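Local coordinates for SH2 domain-containing protein 3C (PDB 3T6G) that acts as an adapter in integrin-mediated cell adhesion and migration, through a closed Ras-GEF-like domain that cannot perform canonical nucleotide exchange but is needed to bind BCAR1, at residues T166-T169 / L170-R173; L189-N193 / E194-G198. The protein carries 2 engineered substitutions. All coordinates share one frame; numbering follows the deposited sequence.

Contact 1: T166-T169 / L170-R173; sequences TWVT and LRQR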
# COMPACT_ATOMS: atom_id res chain seq x y z
N THR A 166 -5.86 22.84 19.91
CA THR A 166 -6.28 21.45 20.09
C THR A 166 -5.16 20.57 20.65
O THR A 166 -5.37 19.81 21.60
CB THR A 166 -6.82 20.84 18.76
OG1 THR A 166 -7.76 21.73 18.16
CG2 THR A 166 -7.49 19.50 19.02
N TRP A 167 -3.96 20.68 20.08
CA TRP A 167 -2.81 19.90 20.58
C TRP A 167 -2.36 20.26 22.00
O TRP A 167 -2.07 19.37 22.81
CB TRP A 167 -1.63 19.96 19.60
CG TRP A 167 -1.95 19.25 18.37
CD1 TRP A 167 -2.48 19.79 17.24
CD2 TRP A 167 -1.86 17.84 18.15
NE1 TRP A 167 -2.70 18.80 16.31
CE2 TRP A 167 -2.32 17.59 16.85
CE3 TRP A 167 -1.41 16.76 18.93
CZ2 TRP A 167 -2.36 16.30 16.30
CZ3 TRP A 167 -1.44 15.49 18.39
CH2 TRP A 167 -1.92 15.27 17.08
N VAL A 168 -2.28 21.55 22.30
CA VAL A 168 -1.95 21.98 23.66
C VAL A 168 -2.95 21.37 24.64
O VAL A 168 -2.56 20.75 25.63
CB VAL A 168 -1.98 23.51 23.80
CG1 VAL A 168 -2.09 23.88 25.27
CG2 VAL A 168 -0.75 24.16 23.17
N THR A 169 -4.23 21.53 24.35
CA THR A 169 -5.25 21.00 25.23
C THR A 169 -5.28 19.47 25.28
O THR A 169 -5.67 18.90 26.30
CB THR A 169 -6.65 21.66 25.00
OG1 THR A 169 -7.69 20.78 25.43
CG2 THR A 169 -6.84 22.01 23.57
N LEU A 170 -4.82 18.80 24.20
CA LEU A 170 -4.65 17.34 24.24
C LEU A 170 -3.55 17.00 25.21
O LEU A 170 -3.59 15.97 25.90
CB LEU A 170 -4.30 16.77 22.86
CG LEU A 170 -4.00 15.26 22.77
CD1 LEU A 170 -5.29 14.46 22.64
CD2 LEU A 170 -3.09 14.91 21.59
N ARG A 171 -2.55 17.86 25.26
CA ARG A 171 -1.42 17.69 26.15
C ARG A 171 -1.85 17.89 27.60
O ARG A 171 -1.34 17.24 28.51
CB ARG A 171 -0.32 18.68 25.78
CG ARG A 171 0.98 18.04 25.30
CD ARG A 171 1.77 18.99 24.42
NE ARG A 171 1.59 18.67 23.01
CZ ARG A 171 1.63 19.56 22.02
NH1 ARG A 171 1.85 20.85 22.29
NH2 ARG A 171 1.45 19.15 20.77
N GLN A 172 -2.80 18.80 27.81
CA GLN A 172 -3.29 19.11 29.16
C GLN A 172 -4.23 18.06 29.70
O GLN A 172 -4.07 17.58 30.82
CB GLN A 172 -3.99 20.47 29.17
CG GLN A 172 -3.05 21.65 29.37
CD GLN A 172 -3.70 22.97 29.01
OE1 GLN A 172 -4.91 23.04 28.74
NE2 GLN A 172 -2.90 24.03 28.98
N ARG A 173 -5.21 17.68 28.87
CA ARG A 173 -6.34 16.88 29.32
C ARG A 173 -6.22 15.40 29.01
O ARG A 173 -6.85 14.56 29.66
CB ARG A 173 -7.62 17.42 28.69
CG ARG A 173 -7.99 18.80 29.17
CD ARG A 173 -9.19 19.34 28.42
NE ARG A 173 -10.45 18.74 28.84
CZ ARG A 173 -11.09 19.03 29.98
NH1 ARG A 173 -10.58 19.93 30.83
NH2 ARG A 173 -12.23 18.42 30.26

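Contact 2: L189-N193 / E194-G198; sequences LKSLN and EGKEG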
# COMPACT_ATOMS: atom_id res chain seq x y z
N LEU A 189 5.61 3.85 13.21
CA LEU A 189 5.30 4.04 11.82
C LEU A 189 6.54 4.47 11.03
O LEU A 189 6.69 4.14 9.85
CB LEU A 189 4.22 5.10 11.70
CG LEU A 189 3.71 5.39 10.31
CD1 LEU A 189 3.14 4.15 9.66
CD2 LEU A 189 2.70 6.52 10.36
N LYS A 190 7.43 5.20 11.69
CA LYS A 190 8.63 5.68 11.02
C LYS A 190 9.53 4.49 10.68
O LYS A 190 10.11 4.43 9.60
CB LYS A 190 9.36 6.68 11.90
CG LYS A 190 10.14 7.73 11.16
CD LYS A 190 10.79 8.68 12.18
CE LYS A 190 11.66 9.73 11.51
NZ LYS A 190 12.13 10.75 12.52
N SER A 191 9.63 3.54 11.61
CA SER A 191 10.31 2.26 11.38
C SER A 191 9.70 1.50 10.21
O SER A 191 10.40 1.14 9.27
CB SER A 191 10.23 1.37 12.61
OG SER A 191 11.18 1.74 13.59
N LEU A 192 8.39 1.24 10.28
CA LEU A 192 7.74 0.42 9.28
C LEU A 192 8.10 0.93 7.91
O LEU A 192 8.34 0.15 6.99
CB LEU A 192 6.21 0.45 9.43
CG LEU A 192 5.56 -0.18 10.67
CD1 LEU A 192 4.04 0.01 10.62
CD2 LEU A 192 5.93 -1.64 10.74
N ASN A 193 8.11 2.26 7.77
CA ASN A 193 8.33 2.90 6.49
C ASN A 193 9.81 2.92 6.10
O ASN A 193 10.15 3.17 4.95
CB ASN A 193 7.84 4.34 6.52
CG ASN A 193 6.36 4.46 6.36
OD1 ASN A 193 5.69 3.58 5.81
ND2 ASN A 193 5.83 5.59 6.82
N GLU A 194 10.68 2.69 7.07
CA GLU A 194 12.12 2.63 6.82
C GLU A 194 12.47 1.17 6.75
O GLU A 194 13.62 0.81 6.94
CB GLU A 194 12.91 3.26 7.98
CG GLU A 194 12.64 4.74 8.18
CD GLU A 194 13.43 5.33 9.35
OE1 GLU A 194 13.52 6.58 9.42
OE2 GLU A 194 13.95 4.56 10.19
N GLY A 195 11.47 0.33 6.53
CA GLY A 195 11.70 -1.09 6.35
C GLY A 195 12.28 -1.81 7.56
O GLY A 195 12.76 -2.94 7.42
N LYS A 196 12.22 -1.18 8.73
CA LYS A 196 12.66 -1.84 9.97
C LYS A 196 11.68 -2.92 10.39
O LYS A 196 10.56 -3.01 9.87
CB LYS A 196 12.82 -0.84 11.11
CG LYS A 196 14.23 -0.35 11.30
CD LYS A 196 14.65 0.58 10.18
CE LYS A 196 16.09 1.04 10.37
NZ LYS A 196 16.52 1.98 9.30
N GLU A 197 12.10 -3.74 11.35
CA GLU A 197 11.26 -4.83 11.83
C GLU A 197 9.84 -4.37 12.09
O GLU A 197 9.60 -3.39 12.81
CB GLU A 197 11.85 -5.47 13.09
CG GLU A 197 13.13 -6.25 12.83
CD GLU A 197 12.97 -7.25 11.70
OE1 GLU A 197 11.84 -7.39 11.17
OE2 GLU A 197 13.98 -7.89 11.33
N GLY A 198 8.89 -5.07 11.48
CA GLY A 198 7.48 -4.75 11.62
C GLY A 198 6.81 -5.51 12.75
O GLY A 198 7.49 -6.03 13.64

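Contact 1: T166-T169 / L170-R173
The guanidinium of Arg-171 lies back over the preceding turn of its own helix, with Trp-167 O above the centre of one face, 3.7 Å from the plane, and Val-168 N farther out toward the rim of the same face. A bend at chi3 (-101°) folds the chain of Arg-171 back this way and brings NH2 to 3.4 Å from Trp-167 CB. The guanidinium and indole planes are 22° apart, and NH2 approaches the ring obliquely. Leu-170 also comes to the indole at a slant, its CD2 lying 3.6 Å from both Trp-167 CE3 and CZ3, while the two side chains run side by side in the same direction.

These contacts at i+3 and i+4 illustrate how one helical turn sorts its residues in the all-helical Ras-GEF-like domain. Along helix 164-173, Trp-167 and Leu-170 share the inward side, where both pack on Leu-128 of helix 121-140, and Trp-167 NE1 donates to Ile-160 O. Were Trp-167 cut back to an alanine, Leu-170 CD2 would probably lose its aromatic neighbour and Ile-160 O its indole donor.

On the more open side, Val-168 CG1, anti to the backbone N (chi1 161°), runs alongside Gln-172 and meets NE2 at 3.8 Å. Thr-169, with Arg-173 CD beside its OG1, also touches Ala-125 of helix 121-140. The backbone beneath is regular: Arg-171 N bonds to Trp-167 O at 2.9 Å, and Arg-173 N to Thr-169 O at the same length.

Contact 2: L189-N193 / E194-G198
Ser-191 O is gripped by two backbone N-H groups that come from opposite faces of its carbonyl plane: Glu-194 N at 2.7 Å and Lys-196 N at 3.0 Å, each well out of that plane and neither on a lone pair. The next carbonyl, Leu-192 O, receives Gly-195 N at 3.2 Å, also from above its plane, while Glu-194 N makes a further, weak bond back to Lys-190 O. Two carbonyls of the last helical turn are thereby satisfied by the chain that is leaving it.

The side chains follow the turn. Lys-196 CB comes to 3.7 Å from Ser-191 CB, a van der Waals contact. Beyond it the lysine chain bends at chi2 (71°), and NZ makes a long salt bridge to Glu-194 OE2 at 3.7 Å. Glu-194 crosses the extended Lys-190 at a slant; Glu-194 OE1 and Lys-190 NZ stay 5.4 Å apart, their charged atoms not in contact, so any attraction is probably weak. The buried Leu-192 meets Gly-198 CA through CD2 at 3.6 Å and also packs on Met-145, Pro-199 and His-208. Asn-193 OD1 is bonded to His-208 NE2.

With Lys-196 N on Ser-191 O, Gly-195 N on Leu-192 O, and Gly-195 at the positive phi (63°) that glycine readily takes, this is the Schellman motif that terminates helix 175-193.

Overall arrangement
Contacts 1 and 2 come in series along the chain, on two consecutive helices of the same Ras-GEF-like domain. Contact 1 occupies most of helix 164-173; contact 2 is the far end of helix 175-193 and the start of the loop leading toward helix 210-215. Their centres lie 28 Å apart and their nearest atoms about 12 Å, so they do not touch, and helix 175-193 leads along the chain from contact 1 to contact 2. Each is backed by a different helix, 121-140 behind contact 1 and 145-155 behind contact 2. Together they show one helix packing along its length and the next being brought to an end within the closed domain.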